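Local coordinates for succinate dehydrogenase (Membrane anchor subunit) (Mycolicibacterium smegmatis, PDB 7D6V), which serves as the membrane anchor of succinate dehydrogenase Sdh1, holding a membrane-embedded Rieske iron-sulfur cluster and probably passing electrons from succinate oxidation to quinone, at residues Ser57-Ala62 with Pro69-Cys74; Ser84-Trp89 with Asn169-Ile174; Thr175-Pro180 with Leu187-Leu192. One frame throughout, in Å; residues are numbered along the deposited sequence.

Contact 1: Ser57-Ala62 with Pro69-Cys74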
ATOM      1  N   SER C  57      14.470   8.271  57.599  1.00 18.44           N
ATOM      2  CA  SER C  57      13.730   9.191  58.448  1.00 18.44           C
ATOM      3  C   SER C  57      12.938  10.145  57.568  1.00 18.44           C
ATOM      4  O   SER C  57      13.114  10.188  56.348  1.00 18.44           O
ATOM      5  CB  SER C  57      14.662   9.956  59.394  1.00 18.44           C
ATOM      6  OG  SER C  57      15.406  10.941  58.704  1.00 18.44           O
ATOM      7  N   ALA C  58      12.051  10.905  58.211  1.00 17.85           N
ATOM      8  CA  ALA C  58      11.194  11.893  57.554  1.00 17.85           C
ATOM      9  C   ALA C  58      10.323  11.243  56.475  1.00 17.85           C
ATOM     10  O   ALA C  58      10.391  11.578  55.293  1.00 17.85           O
ATOM     11  CB  ALA C  58      12.022  13.045  56.978  1.00 17.85           C
ATOM     12  N   TYR C  59       9.487  10.305  56.914  1.00 17.51           N
ATOM     13  CA  TYR C  59       8.622   9.573  56.002  1.00 17.51           C
ATOM     14  C   TYR C  59       7.205   9.379  56.522  1.00 17.51           C
ATOM     15  O   TYR C  59       6.387   8.789  55.812  1.00 17.51           O
ATOM     16  CB  TYR C  59       9.235   8.198  55.679  1.00 17.51           C
ATOM     17  CG  TYR C  59       9.458   7.327  56.893  1.00 17.51           C
ATOM     18  CD1 TYR C  59       8.463   6.479  57.353  1.00 17.51           C
ATOM     19  CD2 TYR C  59      10.657   7.361  57.584  1.00 17.51           C
ATOM     20  CE1 TYR C  59       8.655   5.688  58.460  1.00 17.51           C
ATOM     21  CE2 TYR C  59      10.860   6.572  58.693  1.00 17.51           C
ATOM     22  CZ  TYR C  59       9.855   5.737  59.127  1.00 17.51           C
ATOM     23  OH  TYR C  59      10.050   4.948  60.233  1.00 17.51           O
ATOM     24  N   TRP C  60       6.886   9.855  57.723  1.00 16.55           N
ATOM     25  CA  TRP C  60       5.606   9.578  58.357  1.00 16.55           C
ATOM     26  C   TRP C  60       5.146  10.803  59.128  1.00 16.55           C
ATOM     27  O   TRP C  60       5.891  11.326  59.960  1.00 16.55           O
ATOM     28  CB  TRP C  60       5.729   8.370  59.295  1.00 16.55           C
ATOM     29  CG  TRP C  60       4.567   8.132  60.211  1.00 16.55           C
ATOM     30  CD1 TRP C  60       4.552   8.281  61.563  1.00 16.55           C
ATOM     31  CD2 TRP C  60       3.268   7.659  59.845  1.00 16.55           C
ATOM     32  NE1 TRP C  60       3.320   7.948  62.062  1.00 16.55           N
ATOM     33  CE2 TRP C  60       2.513   7.561  61.027  1.00 16.55           C
ATOM     34  CE3 TRP C  60       2.667   7.315  58.634  1.00 16.55           C
ATOM     35  CZ2 TRP C  60       1.190   7.138  61.032  1.00 16.55           C
ATOM     36  CZ3 TRP C  60       1.354   6.895  58.641  1.00 16.55           C
ATOM     37  CH2 TRP C  60       0.632   6.809  59.831  1.00 16.55           C
ATOM     38  N   VAL C  61       3.926  11.257  58.853  1.00 16.46           N
ATOM     39  CA  VAL C  61       3.278  12.298  59.642  1.00 16.46           C
ATOM     40  C   VAL C  61       2.298  11.623  60.589  1.00 16.46           C
ATOM     41  O   VAL C  61       1.315  11.016  60.150  1.00 16.46           O
ATOM     42  CB  VAL C  61       2.566  13.328  58.754  1.00 16.46           C
ATOM     43  CG1 VAL C  61       2.169  14.535  59.576  1.00 16.46           C
ATOM     44  CG2 VAL C  61       3.447  13.740  57.600  1.00 16.46           C
ATOM     45  N   ALA C  62       2.560  11.736  61.891  1.00 17.21           N
ATOM     46  CA  ALA C  62       1.725  11.061  62.876  1.00 17.21           C
ATOM     47  C   ALA C  62       0.334  11.680  62.956  1.00 17.21           C
ATOM     48  O   ALA C  62      -0.649  10.972  63.196  1.00 17.21           O
ATOM     49  CB  ALA C  62       2.403  11.089  64.243  1.00 17.21           C
ATOM     50  N   PRO C  69       5.084   6.646  49.660  1.00 17.04           N
ATOM     51  CA  PRO C  69       5.083   5.360  48.945  1.00 17.04           C
ATOM     52  C   PRO C  69       6.437   4.676  48.911  1.00 17.04           C
ATOM     53  O   PRO C  69       6.487   3.449  48.769  1.00 17.04           O
ATOM     54  CB  PRO C  69       4.617   5.744  47.536  1.00 17.04           C
ATOM     55  CG  PRO C  69       3.893   7.021  47.707  1.00 17.04           C
ATOM     56  CD  PRO C  69       4.553   7.740  48.832  1.00 17.04           C
ATOM     57  N   PHE C  70       7.536   5.423  49.027  1.00 17.28           N
ATOM     58  CA  PHE C  70       8.861   4.816  49.066  1.00 17.28           C
ATOM     59  C   PHE C  70       9.140   4.102  50.381  1.00 17.28           C
ATOM     60  O   PHE C  70      10.153   3.403  50.481  1.00 17.28           O
ATOM     61  CB  PHE C  70       9.933   5.876  48.803  1.00 17.28           C
ATOM     62  CG  PHE C  70      10.091   6.231  47.350  1.00 17.28           C
ATOM     63  CD1 PHE C  70      10.229   7.543  46.953  1.00 17.28           C
ATOM     64  CD2 PHE C  70      10.108   5.245  46.383  1.00 17.28           C
ATOM     65  CE1 PHE C  70      10.373   7.873  45.626  1.00 17.28           C
ATOM     66  CE2 PHE C  70      10.253   5.568  45.050  1.00 17.28           C
ATOM     67  CZ  PHE C  70      10.385   6.886  44.673  1.00 17.28           C
ATOM     68  N   TYR C  71       8.278   4.266  51.383  1.00 17.93           N
ATOM     69  CA  TYR C  71       8.380   3.550  52.648  1.00 17.93           C
ATOM     70  C   TYR C  71       7.102   2.781  52.958  1.00 17.93           C
ATOM     71  O   TYR C  71       6.852   2.461  54.122  1.00 17.93           O
ATOM     72  CB  TYR C  71       8.675   4.515  53.801  1.00 17.93           C
ATOM     73  CG  TYR C  71      10.077   5.065  53.848  1.00 17.93           C
ATOM     74  CD1 TYR C  71      10.517   5.974  52.900  1.00 17.93           C
ATOM     75  CD2 TYR C  71      10.955   4.692  54.855  1.00 17.93           C
ATOM     76  CE1 TYR C  71      11.791   6.483  52.943  1.00 17.93           C
ATOM     77  CE2 TYR C  71      12.233   5.200  54.907  1.00 17.93           C
ATOM     78  CZ  TYR C  71      12.646   6.094  53.948  1.00 17.93           C
ATOM     79  OH  TYR C  71      13.918   6.604  53.994  1.00 17.93           O
ATOM     80  N   SER C  72       6.285   2.475  51.937  1.00 19.59           N
ATOM     81  CA  SER C  72       4.878   2.170  52.201  1.00 19.59           C
ATOM     82  C   SER C  72       4.699   0.899  53.024  1.00 19.59           C
ATOM     83  O   SER C  72       4.189   0.986  54.154  1.00 19.59           O
ATOM     84  CB  SER C  72       4.091   2.152  50.887  1.00 19.59           C
ATOM     85  OG  SER C  72       4.066   3.435  50.293  1.00 19.59           O
ATOM     86  N   PRO C  73       5.087  -0.299  52.552  1.00 20.70           N
ATOM     87  CA  PRO C  73       5.012  -1.452  53.457  1.00 20.70           C
ATOM     88  C   PRO C  73       6.115  -1.351  54.494  1.00 20.70           C
ATOM     89  O   PRO C  73       7.295  -1.539  54.183  1.00 20.70           O
ATOM     90  CB  PRO C  73       5.192  -2.659  52.524  1.00 20.70           C
ATOM     91  CG  PRO C  73       5.071  -2.109  51.135  1.00 20.70           C
ATOM     92  CD  PRO C  73       5.586  -0.713  51.233  1.00 20.70           C
ATOM     93  N   CYS C  74       5.742  -1.046  55.731  1.00 23.04           N
ATOM     94  CA  CYS C  74       6.690  -0.634  56.761  1.00 23.04           C
ATOM     95  C   CYS C  74       6.574  -1.637  57.905  1.00 23.04           C
ATOM     96  O   CYS C  74       5.866  -1.407  58.887  1.00 23.04           O
ATOM     97  CB  CYS C  74       6.360   0.808  57.184  1.00 23.04           C
ATOM     98  SG  CYS C  74       7.710   1.766  57.876  1.00 23.04           S
TER
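The backbone N of S57 lies 4.0 Å from Y71 OH, a packing approach; the Y71 hydroxyl is hydrogen-bonded to R52 O and G56 N, just ahead of S57. At A58 the chain adopts a left-handed conformation, with both phi and psi positive, which a small residue tolerates more readily than a branched one and which leads into Y59, which shares the bulk of the contact with Y71. The Y59 ring forms an offset stack with that of Y71: the planes are 2° apart, the centroids 4.6 Å. The slip brings Y59 CG above the rim of its partner, 3.7 Å from Y71 CD2, and sets the methylene against the face as well, in a CH-pi contact with Y59 CB 3.8 Å from the centroid of the Y71 ring. The backbone already directs CB at Y71, and the first torsion (chi1 59°, CG between the backbone N and the carbonyl carbon) turns the ring over it. Further round, C74 SG comes obliquely to the Y59 ring, 4.1 Å from CE1, a soft sulfur-aromatic contact. Tyrosine suits both stacked positions because its flat faces pack in a buried place while the hydroxyl reaches out for a bond, that of Y59 to A80 N. Beyond Y59 the chain enters the short strand 60-61, paired antiparallel with 66-67, and L67 touches Y59 too. The stack thus lies at the base of this hairpin, with W55 at the end of helix 33-55 beside Y71 and helix 240-264 against A58 and F70.

Contact 2: Ser84-Trp89 with Asn169-Ile174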
ATOM      1  N   SER C  84       3.143   1.047  60.606  1.00 22.44           N
ATOM      2  CA  SER C  84       2.981  -0.352  60.220  1.00 22.44           C
ATOM      3  C   SER C  84       1.492  -0.657  60.140  1.00 22.44           C
ATOM      4  O   SER C  84       0.831  -0.868  61.158  1.00 22.44           O
ATOM      5  CB  SER C  84       3.690  -1.266  61.210  1.00 22.44           C
ATOM      6  OG  SER C  84       5.089  -1.074  61.145  1.00 22.44           O
ATOM      7  N   HIS C  85       0.962  -0.679  58.921  1.00 21.59           N
ATOM      8  CA  HIS C  85      -0.447  -0.955  58.696  1.00 21.59           C
ATOM      9  C   HIS C  85      -0.744  -2.433  58.515  1.00 21.59           C
ATOM     10  O   HIS C  85      -1.915  -2.823  58.570  1.00 21.59           O
ATOM     11  CB  HIS C  85      -0.940  -0.172  57.479  1.00 21.59           C
ATOM     12  CG  HIS C  85      -0.739   1.304  57.603  1.00 21.59           C
ATOM     13  ND1 HIS C  85      -0.492   2.118  56.520  1.00 21.59           N
ATOM     14  CD2 HIS C  85      -0.740   2.111  58.688  1.00 21.59           C
ATOM     15  CE1 HIS C  85      -0.354   3.365  56.933  1.00 21.59           C
ATOM     16  NE2 HIS C  85      -0.500   3.387  58.245  1.00 21.59           N
ATOM     17  N   PHE C  86       0.277  -3.259  58.307  1.00 22.18           N
ATOM     18  CA  PHE C  86       0.117  -4.698  58.160  1.00 22.18           C
ATOM     19  C   PHE C  86       0.938  -5.450  59.200  1.00 22.18           C
ATOM     20  O   PHE C  86       1.382  -6.573  58.959  1.00 22.18           O
ATOM     21  CB  PHE C  86       0.494  -5.139  56.747  1.00 22.18           C
ATOM     22  CG  PHE C  86      -0.047  -4.241  55.676  1.00 22.18           C
ATOM     23  CD1 PHE C  86       0.744  -3.255  55.119  1.00 22.18           C
ATOM     24  CD2 PHE C  86      -1.351  -4.368  55.240  1.00 22.18           C
ATOM     25  CE1 PHE C  86       0.246  -2.421  54.140  1.00 22.18           C
ATOM     26  CE2 PHE C  86      -1.852  -3.536  54.261  1.00 22.18           C
ATOM     27  CZ  PHE C  86      -1.053  -2.564  53.712  1.00 22.18           C
ATOM     28  N   GLY C  87       1.144  -4.838  60.360  1.00 24.14           N
ATOM     29  CA  GLY C  87       1.902  -5.448  61.431  1.00 24.14           C
ATOM     30  C   GLY C  87       3.393  -5.200  61.312  1.00 24.14           C
ATOM     31  O   GLY C  87       3.912  -4.747  60.290  1.00 24.14           O
ATOM     32  N   GLN C  88       4.096  -5.507  62.398  1.00 25.83           N
ATOM     33  CA  GLN C  88       5.548  -5.421  62.457  1.00 25.83           C
ATOM     34  C   GLN C  88       6.108  -6.835  62.500  1.00 25.83           C
ATOM     35  O   GLN C  88       5.759  -7.617  63.390  1.00 25.83           O
ATOM     36  CB  GLN C  88       5.997  -4.613  63.673  1.00 25.83           C
ATOM     37  CG  GLN C  88       5.760  -3.124  63.524  1.00 25.83           C
ATOM     38  CD  GLN C  88       5.938  -2.367  64.815  1.00 25.83           C
ATOM     39  OE1 GLN C  88       5.633  -2.871  65.893  1.00 25.83           O
ATOM     40  NE2 GLN C  88       6.431  -1.141  64.713  1.00 25.83           N
ATOM     41  N   TRP C  89       6.974  -7.159  61.544  1.00 28.12           N
ATOM     42  CA  TRP C  89       7.415  -8.531  61.333  1.00 28.12           C
ATOM     43  C   TRP C  89       8.890  -8.769  61.611  1.00 28.12           C
ATOM     44  O   TRP C  89       9.241  -9.829  62.132  1.00 28.12           O
ATOM     45  CB  TRP C  89       7.108  -8.964  59.894  1.00 28.12           C
ATOM     46  CG  TRP C  89       5.646  -8.944  59.551  1.00 28.12           C
ATOM     47  CD1 TRP C  89       5.037  -8.174  58.603  1.00 28.12           C
ATOM     48  CD2 TRP C  89       4.612  -9.738  60.146  1.00 28.12           C
ATOM     49  NE1 TRP C  89       3.691  -8.434  58.576  1.00 28.12           N
ATOM     50  CE2 TRP C  89       3.403  -9.390  59.512  1.00 28.12           C
ATOM     51  CE3 TRP C  89       4.590 -10.707  61.154  1.00 28.12           C
ATOM     52  CZ2 TRP C  89       2.186  -9.976  59.852  1.00 28.12           C
ATOM     53  CZ3 TRP C  89       3.381 -11.287  61.490  1.00 28.12           C
ATOM     54  CH2 TRP C  89       2.196 -10.921  60.842  1.00 28.12           C
ATOM     55  N   ASN C 169      -0.765   0.633  48.373  1.00 15.65           N
ATOM     56  CA  ASN C 169      -0.720   2.090  48.304  1.00 15.65           C
ATOM     57  C   ASN C 169      -2.111   2.707  48.357  1.00 15.65           C
ATOM     58  O   ASN C 169      -2.282   3.796  48.915  1.00 15.65           O
ATOM     59  CB  ASN C 169       0.010   2.533  47.039  1.00 15.65           C
ATOM     60  CG  ASN C 169       1.487   2.227  47.085  1.00 15.65           C
ATOM     61  OD1 ASN C 169       2.067   2.087  48.158  1.00 15.65           O
ATOM     62  ND2 ASN C 169       2.106   2.117  45.919  1.00 15.65           N
ATOM     63  N   THR C 170      -3.108   2.045  47.772  1.00 15.22           N
ATOM     64  CA  THR C 170      -4.479   2.527  47.874  1.00 15.22           C
ATOM     65  C   THR C 170      -4.960   2.498  49.316  1.00 15.22           C
ATOM     66  O   THR C 170      -5.633   3.428  49.775  1.00 15.22           O
ATOM     67  CB  THR C 170      -5.394   1.690  46.986  1.00 15.22           C
ATOM     68  OG1 THR C 170      -4.766   1.492  45.716  1.00 15.22           O
ATOM     69  CG2 THR C 170      -6.722   2.393  46.780  1.00 15.22           C
ATOM     70  N   TYR C 171      -4.625   1.435  50.046  1.00 16.19           N
ATOM     71  CA  TYR C 171      -4.965   1.393  51.464  1.00 16.19           C
ATOM     72  C   TYR C 171      -4.299   2.538  52.217  1.00 16.19           C
ATOM     73  O   TYR C 171      -4.928   3.189  53.062  1.00 16.19           O
ATOM     74  CB  TYR C 171      -4.562   0.047  52.063  1.00 16.19           C
ATOM     75  CG  TYR C 171      -4.832  -0.054  53.542  1.00 16.19           C
ATOM     76  CD1 TYR C 171      -6.080  -0.420  54.014  1.00 16.19           C
ATOM     77  CD2 TYR C 171      -3.842   0.231  54.469  1.00 16.19           C
ATOM     78  CE1 TYR C 171      -6.333  -0.505  55.362  1.00 16.19           C
ATOM     79  CE2 TYR C 171      -4.088   0.151  55.818  1.00 16.19           C
ATOM     80  CZ  TYR C 171      -5.334  -0.219  56.260  1.00 16.19           C
ATOM     81  OH  TYR C 171      -5.577  -0.302  57.609  1.00 16.19           O
ATOM     82  N   ASP C 172      -3.022   2.790  51.925  1.00 17.42           N
ATOM     83  CA  ASP C 172      -2.310   3.898  52.558  1.00 17.42           C
ATOM     84  C   ASP C 172      -3.006   5.227  52.287  1.00 17.42           C
ATOM     85  O   ASP C 172      -3.233   6.026  53.205  1.00 17.42           O
ATOM     86  CB  ASP C 172      -0.869   3.941  52.054  1.00 17.42           C
ATOM     87  CG  ASP C 172       0.043   3.025  52.827  1.00 17.42           C
ATOM     88  OD1 ASP C 172      -0.086   2.966  54.063  1.00 17.42           O
ATOM     89  OD2 ASP C 172       0.889   2.357  52.201  1.00 17.42           O
ATOM     90  N   ALA C 173      -3.359   5.474  51.025  1.00 15.96           N
ATOM     91  CA  ALA C 173      -4.013   6.726  50.663  1.00 15.96           C
ATOM     92  C   ALA C 173      -5.362   6.867  51.353  1.00 15.96           C
ATOM     93  O   ALA C 173      -5.726   7.961  51.797  1.00 15.96           O
ATOM     94  CB  ALA C 173      -4.174   6.816  49.147  1.00 15.96           C
ATOM     95  N   ILE C 174      -6.124   5.777  51.446  1.00 15.87           N
ATOM     96  CA  ILE C 174      -7.427   5.848  52.096  1.00 15.87           C
ATOM     97  C   ILE C 174      -7.271   6.156  53.580  1.00 15.87           C
ATOM     98  O   ILE C 174      -8.013   6.971  54.138  1.00 15.87           O
ATOM     99  CB  ILE C 174      -8.215   4.548  51.863  1.00 15.87           C
ATOM    100  CG1 ILE C 174      -8.638   4.446  50.400  1.00 15.87           C
ATOM    101  CG2 ILE C 174      -9.429   4.493  52.765  1.00 15.87           C
ATOM    102  CD1 ILE C 174      -9.246   3.119  50.033  1.00 15.87           C
TER
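The striking feature is how H85 meets D172: the carboxylate oxygen OD1 lies at the imidazole edge, near the ring plane, yet is poorly aligned with the N-H. ND1 to OD1 is 2.6 Å, but the N-H...acceptor angle is only 125°, so the hydrogen bond is a weak, bent one. Ring and carboxylate planes are turned 56° from each other. With CG anti to its carbonyl carbon, beside the backbone N, D172 swings its carboxylate along the helix surface toward the loop. One residue earlier, Y171 instead has CG anti to the backbone N (chi1 178°) and projects its ring beside H85. Its CE2 edge lies 3.6 Å from H85 CB, and the two rings make an offset edge-to-face pair in which Y171 supplies the edge and the imidazole the face. F86 completes an aromatic cluster: its CZ is 4.0 Å from Y171 CD2, the rings meeting obliquely as the side chains slide past each other in opposite directions. V168, about one turn back on the helix, also touches F86. Histidine suits position 85 because it offers an N-H to an acid and a ring to a tyrosine at once. Chemically, the buried carboxylate of D172 would be expected to raise the proton affinity of H85 and could stabilise its charged form, adding electrostatic attraction to a poorly directed bond that joins the loop to helix 155-175.

Contact 3: Thr175-Pro180 with Leu187-Leu192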
ATOM      1  N   THR C 175      -6.302   5.524  54.243  1.00 16.82           N
ATOM      2  CA  THR C 175      -6.116   5.805  55.662  1.00 16.82           C
ATOM      3  C   THR C 175      -5.452   7.152  55.914  1.00 16.82           C
ATOM      4  O   THR C 175      -5.444   7.612  57.059  1.00 16.82           O
ATOM      5  CB  THR C 175      -5.302   4.697  56.327  1.00 16.82           C
ATOM      6  OG1 THR C 175      -3.989   4.655  55.757  1.00 16.82           O
ATOM      7  CG2 THR C 175      -5.976   3.357  56.129  1.00 16.82           C
ATOM      8  N   ALA C 176      -4.904   7.794  54.881  1.00 16.60           N
ATOM      9  CA  ALA C 176      -4.317   9.116  55.056  1.00 16.60           C
ATOM     10  C   ALA C 176      -5.345  10.186  55.404  1.00 16.60           C
ATOM     11  O   ALA C 176      -4.960  11.258  55.878  1.00 16.60           O
ATOM     12  CB  ALA C 176      -3.561   9.523  53.794  1.00 16.60           C
ATOM     13  N   PHE C 177      -6.635   9.933  55.181  1.00 16.61           N
ATOM     14  CA  PHE C 177      -7.682  10.922  55.449  1.00 16.61           C
ATOM     15  C   PHE C 177      -7.946  10.997  56.953  1.00 16.61           C
ATOM     16  O   PHE C 177      -9.001  10.619  57.462  1.00 16.61           O
ATOM     17  CB  PHE C 177      -8.952  10.582  54.684  1.00 16.61           C
ATOM     18  CG  PHE C 177      -8.935  11.030  53.258  1.00 16.61           C
ATOM     19  CD1 PHE C 177      -9.331  12.310  52.921  1.00 16.61           C
ATOM     20  CD2 PHE C 177      -8.531  10.173  52.253  1.00 16.61           C
ATOM     21  CE1 PHE C 177      -9.318  12.729  51.611  1.00 16.61           C
ATOM     22  CE2 PHE C 177      -8.516  10.585  50.941  1.00 16.61           C
ATOM     23  CZ  PHE C 177      -8.911  11.864  50.619  1.00 16.61           C
ATOM     24  N   HIS C 178      -6.959  11.528  57.668  1.00 18.35           N
ATOM     25  CA  HIS C 178      -7.000  11.559  59.119  1.00 18.35           C
ATOM     26  C   HIS C 178      -6.634  12.939  59.642  1.00 18.35           C
ATOM     27  O   HIS C 178      -5.938  13.718  58.990  1.00 18.35           O
ATOM     28  CB  HIS C 178      -6.061  10.512  59.729  1.00 18.35           C
ATOM     29  CG  HIS C 178      -6.328  10.241  61.175  1.00 18.35           C
ATOM     30  ND1 HIS C 178      -5.516  10.711  62.182  1.00 18.35           N
ATOM     31  CD2 HIS C 178      -7.329   9.564  61.783  1.00 18.35           C
ATOM     32  CE1 HIS C 178      -5.998  10.324  63.349  1.00 18.35           C
ATOM     33  NE2 HIS C 178      -7.099   9.629  63.135  1.00 18.35           N
ATOM     34  N   SER C 179      -7.133  13.221  60.839  1.00 20.62           N
ATOM     35  CA  SER C 179      -6.849  14.433  61.587  1.00 20.62           C
ATOM     36  C   SER C 179      -6.789  14.057  63.058  1.00 20.62           C
ATOM     37  O   SER C 179      -7.315  13.010  63.453  1.00 20.62           O
ATOM     38  CB  SER C 179      -7.926  15.501  61.343  1.00 20.62           C
ATOM     39  OG  SER C 179      -7.486  16.793  61.711  1.00 20.62           O
ATOM     40  N   PRO C 180      -6.159  14.879  63.897  1.00 21.42           N
ATOM     41  CA  PRO C 180      -6.169  14.591  65.340  1.00 21.42           C
ATOM     42  C   PRO C 180      -7.558  14.640  65.966  1.00 21.42           C
ATOM     43  O   PRO C 180      -7.694  14.502  67.184  1.00 21.42           O
ATOM     44  CB  PRO C 180      -5.257  15.670  65.939  1.00 21.42           C
ATOM     45  CG  PRO C 180      -4.573  16.327  64.815  1.00 21.42           C
ATOM     46  CD  PRO C 180      -5.132  15.862  63.516  1.00 21.42           C
ATOM     47  N   LEU C 187      -4.524  18.484  51.642  1.00 17.87           N
ATOM     48  CA  LEU C 187      -3.676  18.652  50.459  1.00 17.87           C
ATOM     49  C   LEU C 187      -2.564  17.614  50.375  1.00 17.87           C
ATOM     50  O   LEU C 187      -2.136  17.247  49.274  1.00 17.87           O
ATOM     51  CB  LEU C 187      -3.050  20.051  50.433  1.00 17.87           C
ATOM     52  CG  LEU C 187      -2.119  20.385  49.268  1.00 17.87           C
ATOM     53  CD1 LEU C 187      -2.866  20.358  47.945  1.00 17.87           C
ATOM     54  CD2 LEU C 187      -1.429  21.712  49.489  1.00 17.87           C
ATOM     55  N   GLY C 188      -2.214  17.006  51.507  1.00 16.35           N
ATOM     56  CA  GLY C 188      -1.421  15.797  51.448  1.00 16.35           C
ATOM     57  C   GLY C 188      -2.273  14.653  50.958  1.00 16.35           C
ATOM     58  O   GLY C 188      -1.808  13.785  50.216  1.00 16.35           O
ATOM     59  N   ASN C 189      -3.552  14.673  51.332  1.00 16.00           N
ATOM     60  CA  ASN C 189      -4.518  13.754  50.760  1.00 16.00           C
ATOM     61  C   ASN C 189      -4.625  13.949  49.257  1.00 16.00           C
ATOM     62  O   ASN C 189      -4.687  12.974  48.505  1.00 16.00           O
ATOM     63  CB  ASN C 189      -5.874  13.950  51.430  1.00 16.00           C
ATOM     64  CG  ASN C 189      -5.863  13.544  52.886  1.00 16.00           C
ATOM     65  OD1 ASN C 189      -6.117  14.355  53.771  1.00 16.00           O
ATOM     66  ND2 ASN C 189      -5.559  12.282  53.142  1.00 16.00           N
ATOM     67  N   VAL C 190      -4.634  15.200  48.799  1.00 15.93           N
ATOM     68  CA  VAL C 190      -4.747  15.462  47.367  1.00 15.93           C
ATOM     69  C   VAL C 190      -3.541  14.897  46.629  1.00 15.93           C
ATOM     70  O   VAL C 190      -3.680  14.194  45.621  1.00 15.93           O
ATOM     71  CB  VAL C 190      -4.909  16.970  47.111  1.00 15.93           C
ATOM     72  CG1 VAL C 190      -5.094  17.233  45.632  1.00 15.93           C
ATOM     73  CG2 VAL C 190      -6.079  17.514  47.903  1.00 15.93           C
ATOM     74  N   ILE C 191      -2.337  15.180  47.133  1.00 15.61           N
ATOM     75  CA  ILE C 191      -1.126  14.703  46.467  1.00 15.61           C
ATOM     76  C   ILE C 191      -1.081  13.178  46.462  1.00 15.61           C
ATOM     77  O   ILE C 191      -0.833  12.551  45.423  1.00 15.61           O
ATOM     78  CB  ILE C 191       0.122  15.310  47.131  1.00 15.61           C
ATOM     79  CG1 ILE C 191       0.050  16.834  47.070  1.00 15.61           C
ATOM     80  CG2 ILE C 191       1.386  14.816  46.453  1.00 15.61           C
ATOM     81  CD1 ILE C 191       1.139  17.530  47.822  1.00 15.61           C
ATOM     82  N   LEU C 192      -1.336  12.557  47.619  1.00 15.29           N
ATOM     83  CA  LEU C 192      -1.291  11.101  47.715  1.00 15.29           C
ATOM     84  C   LEU C 192      -2.333  10.444  46.819  1.00 15.29           C
ATOM     85  O   LEU C 192      -2.038   9.458  46.135  1.00 15.29           O
ATOM     86  CB  LEU C 192      -1.496  10.667  49.165  1.00 15.29           C
ATOM     87  CG  LEU C 192      -0.309  10.756  50.119  1.00 15.29           C
ATOM     88  CD1 LEU C 192      -0.778  10.659  51.555  1.00 15.29           C
ATOM     89  CD2 LEU C 192       0.686   9.657  49.817  1.00 15.29           C
TER
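N189 turns CG anti to its carbonyl carbon (chi1 -67°), and F177 takes the same kind of first torsion, beside its own backbone N; together these lay the asparagine amide flat over the phenylalanine ring. The two planes are 5° apart, with ND2 over the middle of the ring, 3.6 Å from F177 CG. The CB of N189 covers the same face nearer its CE1 and CZ rim, in a CH-pi contact 4.0 Å from the centroid of the F177 ring. From there ND2 donates to A176 O, 3.0 Å away, in a bond that is straight at the hydrogen (165°) but reaches the carbonyl from above its plane. The opposite face of that plane receives H178 N, 2.7 Å from A176 O, which closes an inverse gamma turn centred on F177. Alongside, A176 CB packs 3.7 Å from L192 CD1, a methyl small enough to let helix 188-204 come close; Y66 touches both residues.

Asparagine suits the first turn of this helix because its amide can donate and accept at once: ND2 bonds A176 O while OD1 accepts from G186 N just before the helix. The chemistry therefore implies a buried amide whose rotation is fixed by bonds at both ends and by the ring beneath it, and a carbonyl with two donors that keeps the chain turned as it leaves helix 155-175.

Overall arrangement
From the N terminus, the chain leaves helix 33-55 and makes the small hairpin 60-61/66-67, whose base contact 1 closes. It wanders on through a long loop, and contact 2 joins that loop to helix 155-175 across 79 intervening residues. Contact 3 then closes the short connection to helix 188-204. The three follow in series, neither nesting nor crossing, yet they cluster in space, their centres 10 to 14 Å apart. Contacts 1 and 2 touch where W60 packs on H85 and S72 on D172; H85 in turn meets T175 of contact 3. Hairpin, loop and two successive helices are thereby tied together on one side of the subunit.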